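Local structure of HK97 Family Phage Portal Protein (Corynebacterium diphtheriae, 3KDR) at residues T9-A14 with A68-F73; N74-W79 with I95-W100. The protein probably serves as the portal of an HK97-family phage or prophage, a twelve-subunit ring through which DNA would enter and leave the capsid. All coordinates share one frame; numbering follows the deposited sequence.

Contact 1: residues T9-A14 with A68-F73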
ATOM      1  N   THR C   9     -35.245   2.297 -25.379  1.00  4.15           N
ATOM      2  CA  THR C   9     -35.864   1.186 -26.087  1.00  3.23           C
ATOM      3  C   THR C   9     -35.491   1.087 -27.560  1.00  2.48           C
ATOM      4  O   THR C   9     -35.728   0.067 -28.166  1.00  2.00           O
ATOM      5  CB  THR C   9     -37.427   1.252 -25.944  1.00  3.71           C
ATOM      6  OG1 THR C   9     -37.902   2.602 -26.154  1.00  2.00           O
ATOM      7  CG2 THR C   9     -37.844   0.734 -24.548  1.00  2.78           C
ATOM      8  N   THR C  10     -34.931   2.153 -28.133  1.00  2.09           N
ATOM      9  CA  THR C  10     -34.574   2.160 -29.529  1.00  2.00           C
ATOM     10  C   THR C  10     -33.083   2.074 -29.670  1.00  2.18           C
ATOM     11  O   THR C  10     -32.323   2.372 -28.737  1.00  2.27           O
ATOM     12  CB  THR C  10     -35.134   3.386 -30.261  1.00  2.00           C
ATOM     13  OG1 THR C  10     -34.419   4.570 -29.922  1.00  2.00           O
ATOM     14  CG2 THR C  10     -36.565   3.567 -29.917  1.00  2.00           C
ATOM     15  N   ARG C  11     -32.652   1.648 -30.848  1.00  2.91           N
ATOM     16  CA  ARG C  11     -31.220   1.480 -31.120  1.00  2.94           C
ATOM     17  C   ARG C  11     -30.491   2.810 -31.043  1.00  2.62           C
ATOM     18  O   ARG C  11     -29.363   2.882 -30.589  1.00  2.57           O
ATOM     19  CB  ARG C  11     -31.023   0.905 -32.489  1.00  2.76           C
ATOM     20  CG  ARG C  11     -29.604   0.676 -32.835  1.00  4.18           C
ATOM     21  CD  ARG C  11     -29.501   0.398 -34.300  1.00  7.26           C
ATOM     22  NE  ARG C  11     -30.144  -0.871 -34.651  1.00 10.11           N
ATOM     23  CZ  ARG C  11     -29.908  -1.546 -35.770  1.00  9.02           C
ATOM     24  NH1 ARG C  11     -29.051  -1.091 -36.666  1.00  8.24           N
ATOM     25  NH2 ARG C  11     -30.508  -2.693 -35.977  1.00  9.22           N
ATOM     26  N   ALA C  12     -31.165   3.857 -31.485  1.00  2.50           N
ATOM     27  CA  ALA C  12     -30.627   5.189 -31.458  1.00  2.46           C
ATOM     28  C   ALA C  12     -30.389   5.639 -30.042  1.00  3.64           C
ATOM     29  O   ALA C  12     -29.357   6.239 -29.742  1.00  4.51           O
ATOM     30  CB  ALA C  12     -31.534   6.123 -32.136  1.00  2.00           C
ATOM     31  N   GLU C  13     -31.320   5.376 -29.148  1.00  4.96           N
ATOM     32  CA  GLU C  13     -31.114   5.838 -27.804  1.00  6.43           C
ATOM     33  C   GLU C  13     -29.821   5.147 -27.273  1.00  6.78           C
ATOM     34  O   GLU C  13     -28.904   5.755 -26.784  1.00  5.46           O
ATOM     35  CB  GLU C  13     -32.351   5.547 -26.938  1.00  7.15           C
ATOM     36  CG  GLU C  13     -33.680   6.287 -27.309  1.00  9.50           C
ATOM     37  CD  GLU C  13     -35.008   5.537 -26.874  1.00 13.77           C
ATOM     38  OE1 GLU C  13     -34.973   4.304 -26.621  1.00 17.56           O
ATOM     39  OE2 GLU C  13     -36.111   6.143 -26.814  1.00 13.32           O
ATOM     40  N   ALA C  14     -29.752   3.845 -27.452  1.00  8.71           N
ATOM     41  CA  ALA C  14     -28.650   3.004 -26.920  1.00  9.26           C
ATOM     42  C   ALA C  14     -27.295   3.399 -27.391  1.00 10.17           C
ATOM     43  O   ALA C  14     -26.312   3.309 -26.629  1.00 10.09           O
ATOM     44  CB  ALA C  14     -28.857   1.567 -27.316  1.00  8.22           C
ATOM     45  N   ALA C  68     -24.575  -7.297 -38.642  1.00 10.13           N
ATOM     46  CA  ALA C  68     -24.058  -7.545 -37.324  1.00  9.83           C
ATOM     47  C   ALA C  68     -24.858  -6.709 -36.362  1.00 10.15           C
ATOM     48  O   ALA C  68     -25.253  -7.151 -35.332  1.00 10.46           O
ATOM     49  CB  ALA C  68     -22.614  -7.181 -37.271  1.00  9.09           C
ATOM     50  N   ASP C  69     -25.122  -5.482 -36.734  1.00 11.08           N
ATOM     51  CA  ASP C  69     -25.838  -4.617 -35.882  1.00 12.03           C
ATOM     52  C   ASP C  69     -27.216  -5.118 -35.659  1.00 13.27           C
ATOM     53  O   ASP C  69     -27.666  -5.159 -34.538  1.00 13.42           O
ATOM     54  CB  ASP C  69     -25.946  -3.287 -36.535  1.00 12.38           C
ATOM     55  CG  ASP C  69     -24.855  -2.359 -36.144  1.00 14.25           C
ATOM     56  OD1 ASP C  69     -23.924  -2.737 -35.383  1.00 16.77           O
ATOM     57  OD2 ASP C  69     -24.945  -1.204 -36.589  1.00 15.68           O
ATOM     58  N   ASP C  70     -27.899  -5.485 -36.735  1.00 14.70           N
ATOM     59  CA  ASP C  70     -29.257  -5.980 -36.617  1.00 15.64           C
ATOM     60  C   ASP C  70     -29.329  -7.154 -35.639  1.00 15.83           C
ATOM     61  O   ASP C  70     -30.182  -7.259 -34.772  1.00 15.08           O
ATOM     62  CB  ASP C  70     -29.736  -6.455 -37.973  1.00 16.14           C
ATOM     63  CG  ASP C  70     -30.561  -5.438 -38.719  1.00 17.41           C
ATOM     64  OD1 ASP C  70     -30.979  -5.790 -39.853  1.00 17.72           O
ATOM     65  OD2 ASP C  70     -30.799  -4.325 -38.207  1.00 23.09           O
ATOM     66  N   LEU C  71     -28.387  -8.046 -35.792  1.00 16.86           N
ATOM     67  CA  LEU C  71     -28.392  -9.251 -35.001  1.00 17.53           C
ATOM     68  C   LEU C  71     -28.198  -8.926 -33.561  1.00 17.27           C
ATOM     69  O   LEU C  71     -28.843  -9.467 -32.716  1.00 18.14           O
ATOM     70  CB  LEU C  71     -27.261 -10.158 -35.460  1.00 17.54           C
ATOM     71  CG  LEU C  71     -27.619 -11.346 -36.335  1.00 18.31           C
ATOM     72  CD1 LEU C  71     -29.022 -11.310 -36.904  1.00 19.32           C
ATOM     73  CD2 LEU C  71     -26.595 -11.405 -37.409  1.00 18.17           C
ATOM     74  N   LEU C  72     -27.262  -8.051 -33.291  1.00 16.91           N
ATOM     75  CA  LEU C  72     -26.894  -7.697 -31.940  1.00 16.43           C
ATOM     76  C   LEU C  72     -28.009  -7.062 -31.138  1.00 15.85           C
ATOM     77  O   LEU C  72     -28.263  -7.459 -30.025  1.00 15.04           O
ATOM     78  CB  LEU C  72     -25.817  -6.682 -32.093  1.00 16.67           C
ATOM     79  CG  LEU C  72     -24.914  -6.280 -30.965  1.00 18.28           C
ATOM     80  CD1 LEU C  72     -24.219  -7.461 -30.362  1.00 19.41           C
ATOM     81  CD2 LEU C  72     -23.902  -5.380 -31.619  1.00 18.73           C
ATOM     82  N   PHE C  73     -28.626  -6.034 -31.723  1.00 15.36           N
ATOM     83  CA  PHE C  73     -29.720  -5.303 -31.115  1.00 14.93           C
ATOM     84  C   PHE C  73     -31.076  -5.909 -31.237  1.00 15.74           C
ATOM     85  O   PHE C  73     -31.850  -5.834 -30.293  1.00 15.98           O
ATOM     86  CB  PHE C  73     -29.795  -3.925 -31.717  1.00 14.71           C
ATOM     87  CG  PHE C  73     -28.703  -3.055 -31.276  1.00 14.06           C
ATOM     88  CD1 PHE C  73     -28.762  -2.450 -30.045  1.00 11.97           C
ATOM     89  CD2 PHE C  73     -27.587  -2.879 -32.044  1.00 14.62           C
ATOM     90  CE1 PHE C  73     -27.758  -1.671 -29.602  1.00 10.42           C
ATOM     91  CE2 PHE C  73     -26.567  -2.075 -31.589  1.00 14.15           C
ATOM     92  CZ  PHE C  73     -26.669  -1.465 -30.365  1.00 11.27           C
TER
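Arg11 reaches across to helix 60-74 and meets it through its aliphatic stem and through its charged end. The stem lies over a face of the Phe73 ring: CG stands 4.0 Å from the ring centroid and only 6° off the normal, a CH-pi contact over the middle of the ring. With CG anti to the backbone N (chi1 -179°) and a bend at chi3, the chain then runs on toward Asp70, keeping the guanidinium plane 26° from that of the ring. NH2 of Arg11 gives a salt bridge to Asp70 OD2 at 2.8 Å; the carboxylate oxygen lies close to the guanidinium plane and accepts on its anti lone pair. Arg11 NH1 lies 3.8 Å from Asp69 CB, and Ala14 CB touches Phe73 CE1 at 4.1 Å. In the second shell His94 holds Asp70 OD1 and Ser28 holds Asp69 OD1; the salt bridge of Asp69 OD2 with Arg24 is less surely placed. Arg11 itself opens helix 11-14, which starts with a capping box: Glu13 N donates to Thr10 OG1 at 3.3 Å, and Thr10 N to Glu13 OE1. The contact thus joins helix 11-14 to helix 60-74, with helix 18-33 packed against Ala14 and Leu72 and helix 129-132 against Phe73.

Contact 2: residues N74-W79 with I95-W100; sequences NGVACW and IPLDTW
Val76 brings CG2 to Leu97 CD2 at 3.8 Å, the two side chains crossing at about a right angle, and the same methyl lies 4.3 Å from CZ2 of Trp100. Just before it, Gly75, with positive phi (89°), is the first residue to leave helical angles, a backbone turn that suits glycine and leads into strand 76-83. Ala77 turns its CB away from 95-100, against helix 60-74, while its carbonyl carbon comes near the six-membered ring of Trp100. Cys78 buries more of its surface against 95-100 than its neighbours in the segment. Its CB lies over one face of the Trp100 indole; holding SG anti to the backbone N (chi1 -153°) puts the sulfur 4.2 Å from the centroid of the five-membered ring, 6° off the normal, a sulfur-aromatic contact. On the Ile95 flank, CB of Cys78 meets Ile95 CG1 at 3.9 Å, and Ile95 N donates to Cys78 O at 3.2 Å. Trp100 follows a 3-10 turn at 97-99, in which Pro96 O accepts from both N and OG1 of Thr99. The chemistry is therefore mainly apolar, with a thiol over an electron-rich indole face and one nearly straight backbone bond from Ile95, where the loop begins, to the strand.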
ATOM      1  N   ASN C  74     -31.403  -6.466 -32.402  1.00 16.43           N
ATOM      2  CA  ASN C  74     -32.755  -6.961 -32.635  1.00 16.02           C
ATOM      3  C   ASN C  74     -32.884  -8.459 -32.730  1.00 16.26           C
ATOM      4  O   ASN C  74     -33.957  -8.980 -32.707  1.00 16.22           O
ATOM      5  CB  ASN C  74     -33.281  -6.306 -33.865  1.00 15.88           C
ATOM      6  CG  ASN C  74     -33.762  -4.958 -33.582  1.00 16.87           C
ATOM      7  OD1 ASN C  74     -34.871  -4.801 -33.111  1.00 15.46           O
ATOM      8  ND2 ASN C  74     -32.922  -3.948 -33.820  1.00 19.11           N
ATOM      9  N   GLY C  75     -31.791  -9.178 -32.833  1.00 16.95           N
ATOM     10  CA  GLY C  75     -31.894 -10.644 -32.807  1.00 17.30           C
ATOM     11  C   GLY C  75     -32.106 -11.313 -34.155  1.00 17.40           C
ATOM     12  O   GLY C  75     -32.076 -12.548 -34.237  1.00 17.36           O
ATOM     13  N   VAL C  76     -32.308 -10.515 -35.200  1.00 17.14           N
ATOM     14  CA  VAL C  76     -32.564 -11.041 -36.523  1.00 17.16           C
ATOM     15  C   VAL C  76     -32.078 -10.060 -37.530  1.00 17.25           C
ATOM     16  O   VAL C  76     -31.900  -8.902 -37.180  1.00 17.13           O
ATOM     17  CB  VAL C  76     -34.036 -11.169 -36.762  1.00 17.07           C
ATOM     18  CG1 VAL C  76     -34.559 -12.331 -36.033  1.00 17.54           C
ATOM     19  CG2 VAL C  76     -34.698  -9.903 -36.322  1.00 16.59           C
ATOM     20  N   ALA C  77     -31.882 -10.512 -38.772  1.00 17.07           N
ATOM     21  CA  ALA C  77     -31.501  -9.612 -39.879  1.00 17.16           C
ATOM     22  C   ALA C  77     -32.036 -10.194 -41.133  1.00 17.52           C
ATOM     23  O   ALA C  77     -32.247 -11.383 -41.176  1.00 18.20           O
ATOM     24  CB  ALA C  77     -30.017  -9.466 -39.986  1.00 15.89           C
ATOM     25  N   CYS C  78     -32.263  -9.356 -42.147  1.00 18.22           N
ATOM     26  CA  CYS C  78     -32.618  -9.827 -43.509  1.00 17.88           C
ATOM     27  C   CYS C  78     -31.744  -9.273 -44.597  1.00 17.75           C
ATOM     28  O   CYS C  78     -31.413  -8.077 -44.610  1.00 16.89           O
ATOM     29  CB  CYS C  78     -34.013  -9.390 -43.855  1.00 17.97           C
ATOM     30  SG  CYS C  78     -34.866 -10.415 -45.002  1.00 18.85           S
ATOM     31  N   TRP C  79     -31.393 -10.142 -45.529  1.00 18.37           N
ATOM     32  CA  TRP C  79     -30.811  -9.726 -46.809  1.00 18.73           C
ATOM     33  C   TRP C  79     -31.886  -9.955 -47.826  1.00 18.94           C
ATOM     34  O   TRP C  79     -32.583 -10.961 -47.750  1.00 19.72           O
ATOM     35  CB  TRP C  79     -29.609 -10.606 -47.174  1.00 18.81           C
ATOM     36  CG  TRP C  79     -28.412 -10.350 -46.394  1.00 17.96           C
ATOM     37  CD1 TRP C  79     -28.277  -9.498 -45.348  1.00 18.21           C
ATOM     38  CD2 TRP C  79     -27.158 -10.942 -46.587  1.00 17.90           C
ATOM     39  NE1 TRP C  79     -27.004  -9.506 -44.888  1.00 16.81           N
ATOM     40  CE2 TRP C  79     -26.289 -10.401 -45.624  1.00 16.29           C
ATOM     41  CE3 TRP C  79     -26.661 -11.854 -47.506  1.00 17.90           C
ATOM     42  CZ2 TRP C  79     -24.978 -10.766 -45.526  1.00 16.70           C
ATOM     43  CZ3 TRP C  79     -25.338 -12.224 -47.395  1.00 18.21           C
ATOM     44  CH2 TRP C  79     -24.514 -11.674 -46.419  1.00 17.66           C
ATOM     45  N   ILE C  95     -31.375  -5.127 -45.835  1.00 14.62           N
ATOM     46  CA  ILE C  95     -32.501  -4.194 -45.815  1.00 13.88           C
ATOM     47  C   ILE C  95     -32.934  -3.968 -44.380  1.00 12.83           C
ATOM     48  O   ILE C  95     -32.817  -4.855 -43.535  1.00 14.32           O
ATOM     49  CB  ILE C  95     -33.682  -4.771 -46.577  1.00 14.45           C
ATOM     50  CG1 ILE C  95     -34.088  -6.139 -45.999  1.00 14.24           C
ATOM     51  CG2 ILE C  95     -33.314  -4.962 -47.972  1.00 13.43           C
ATOM     52  CD1 ILE C  95     -35.403  -6.632 -46.446  1.00 13.10           C
ATOM     53  N   PRO C  96     -33.474  -2.806 -44.094  1.00 11.07           N
ATOM     54  CA  PRO C  96     -33.699  -2.424 -42.692  1.00  9.88           C
ATOM     55  C   PRO C  96     -34.791  -3.191 -42.070  1.00  8.13           C
ATOM     56  O   PRO C  96     -35.674  -3.659 -42.785  1.00  9.91           O
ATOM     57  CB  PRO C  96     -34.136  -0.968 -42.805  1.00 10.47           C
ATOM     58  CG  PRO C  96     -33.514  -0.498 -44.097  1.00 11.37           C
ATOM     59  CD  PRO C  96     -33.591  -1.673 -45.012  1.00 11.12           C
ATOM     60  N   LEU C  97     -34.778  -3.288 -40.757  1.00  5.62           N
ATOM     61  CA  LEU C  97     -35.706  -4.140 -40.087  1.00  3.81           C
ATOM     62  C   LEU C  97     -37.094  -3.699 -40.280  1.00  3.46           C
ATOM     63  O   LEU C  97     -37.982  -4.531 -40.305  1.00  3.72           O
ATOM     64  CB  LEU C  97     -35.419  -4.187 -38.607  1.00  3.37           C
ATOM     65  CG  LEU C  97     -34.365  -5.208 -38.172  1.00  2.97           C
ATOM     66  CD1 LEU C  97     -33.869  -4.879 -36.754  1.00  2.00           C
ATOM     67  CD2 LEU C  97     -34.860  -6.677 -38.302  1.00  2.00           C
ATOM     68  N   ASP C  98     -37.296  -2.389 -40.383  1.00  3.45           N
ATOM     69  CA  ASP C  98     -38.654  -1.825 -40.450  1.00  3.65           C
ATOM     70  C   ASP C  98     -39.296  -2.028 -41.790  1.00  3.00           C
ATOM     71  O   ASP C  98     -40.471  -1.791 -41.930  1.00  3.28           O
ATOM     72  CB  ASP C  98     -38.700  -0.347 -40.083  1.00  4.03           C
ATOM     73  CG  ASP C  98     -37.458   0.405 -40.493  1.00  6.48           C
ATOM     74  OD1 ASP C  98     -36.331   0.029 -39.994  1.00  9.25           O
ATOM     75  OD2 ASP C  98     -37.619   1.369 -41.295  1.00  6.99           O
ATOM     76  N   THR C  99     -38.526  -2.501 -42.763  1.00  2.67           N
ATOM     77  CA  THR C  99     -39.045  -2.820 -44.089  1.00  2.05           C
ATOM     78  C   THR C  99     -39.339  -4.306 -44.350  1.00  2.00           C
ATOM     79  O   THR C  99     -39.627  -4.649 -45.467  1.00  2.09           O
ATOM     80  CB  THR C  99     -38.084  -2.348 -45.185  1.00  2.00           C
ATOM     81  OG1 THR C  99     -36.921  -3.193 -45.186  1.00  2.00           O
ATOM     82  CG2 THR C  99     -37.688  -0.922 -44.947  1.00  2.00           C
ATOM     83  N   TRP C 100     -39.305  -5.181 -43.362  1.00  2.00           N
ATOM     84  CA  TRP C 100     -39.724  -6.542 -43.608  1.00  2.00           C
ATOM     85  C   TRP C 100     -40.360  -7.154 -42.442  1.00  2.03           C
ATOM     86  O   TRP C 100     -40.242  -6.630 -41.352  1.00  3.39           O
ATOM     87  CB  TRP C 100     -38.535  -7.364 -43.987  1.00  2.04           C
ATOM     88  CG  TRP C 100     -37.480  -7.625 -42.953  1.00  2.00           C
ATOM     89  CD1 TRP C 100     -36.354  -6.918 -42.760  1.00  2.00           C
ATOM     90  CD2 TRP C 100     -37.396  -8.745 -42.099  1.00  2.00           C
ATOM     91  NE1 TRP C 100     -35.593  -7.506 -41.813  1.00  2.00           N
ATOM     92  CE2 TRP C 100     -36.224  -8.637 -41.391  1.00  2.00           C
ATOM     93  CE3 TRP C 100     -38.216  -9.826 -41.859  1.00  2.00           C
ATOM     94  CZ2 TRP C 100     -35.854  -9.552 -40.457  1.00  2.00           C
ATOM     95  CZ3 TRP C 100     -37.844 -10.734 -40.932  1.00  2.00           C
ATOM     96  CH2 TRP C 100     -36.690 -10.593 -40.234  1.00  2.00           C
TER

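Contact 1 closes before contact 2 opens along the chain, and their centres lie 11 Å apart. Helix 60-74 and strand 76-83 follow each other in the chain, so the two sites share one helix-to-strand connection. They also touch directly: Leu71 and Asp70 pack against the backbone of Val76, and Arg11 packs against both Asn74 and Leu97. Strand 76-83 is the middle of a three-stranded antiparallel sheet, between 89-95 and 119-123. Together the contacts link the N-terminal helix 11-14, helix 60-74 and this sheet into one continuous piece of the subunit, formed within a single chain of the twelve.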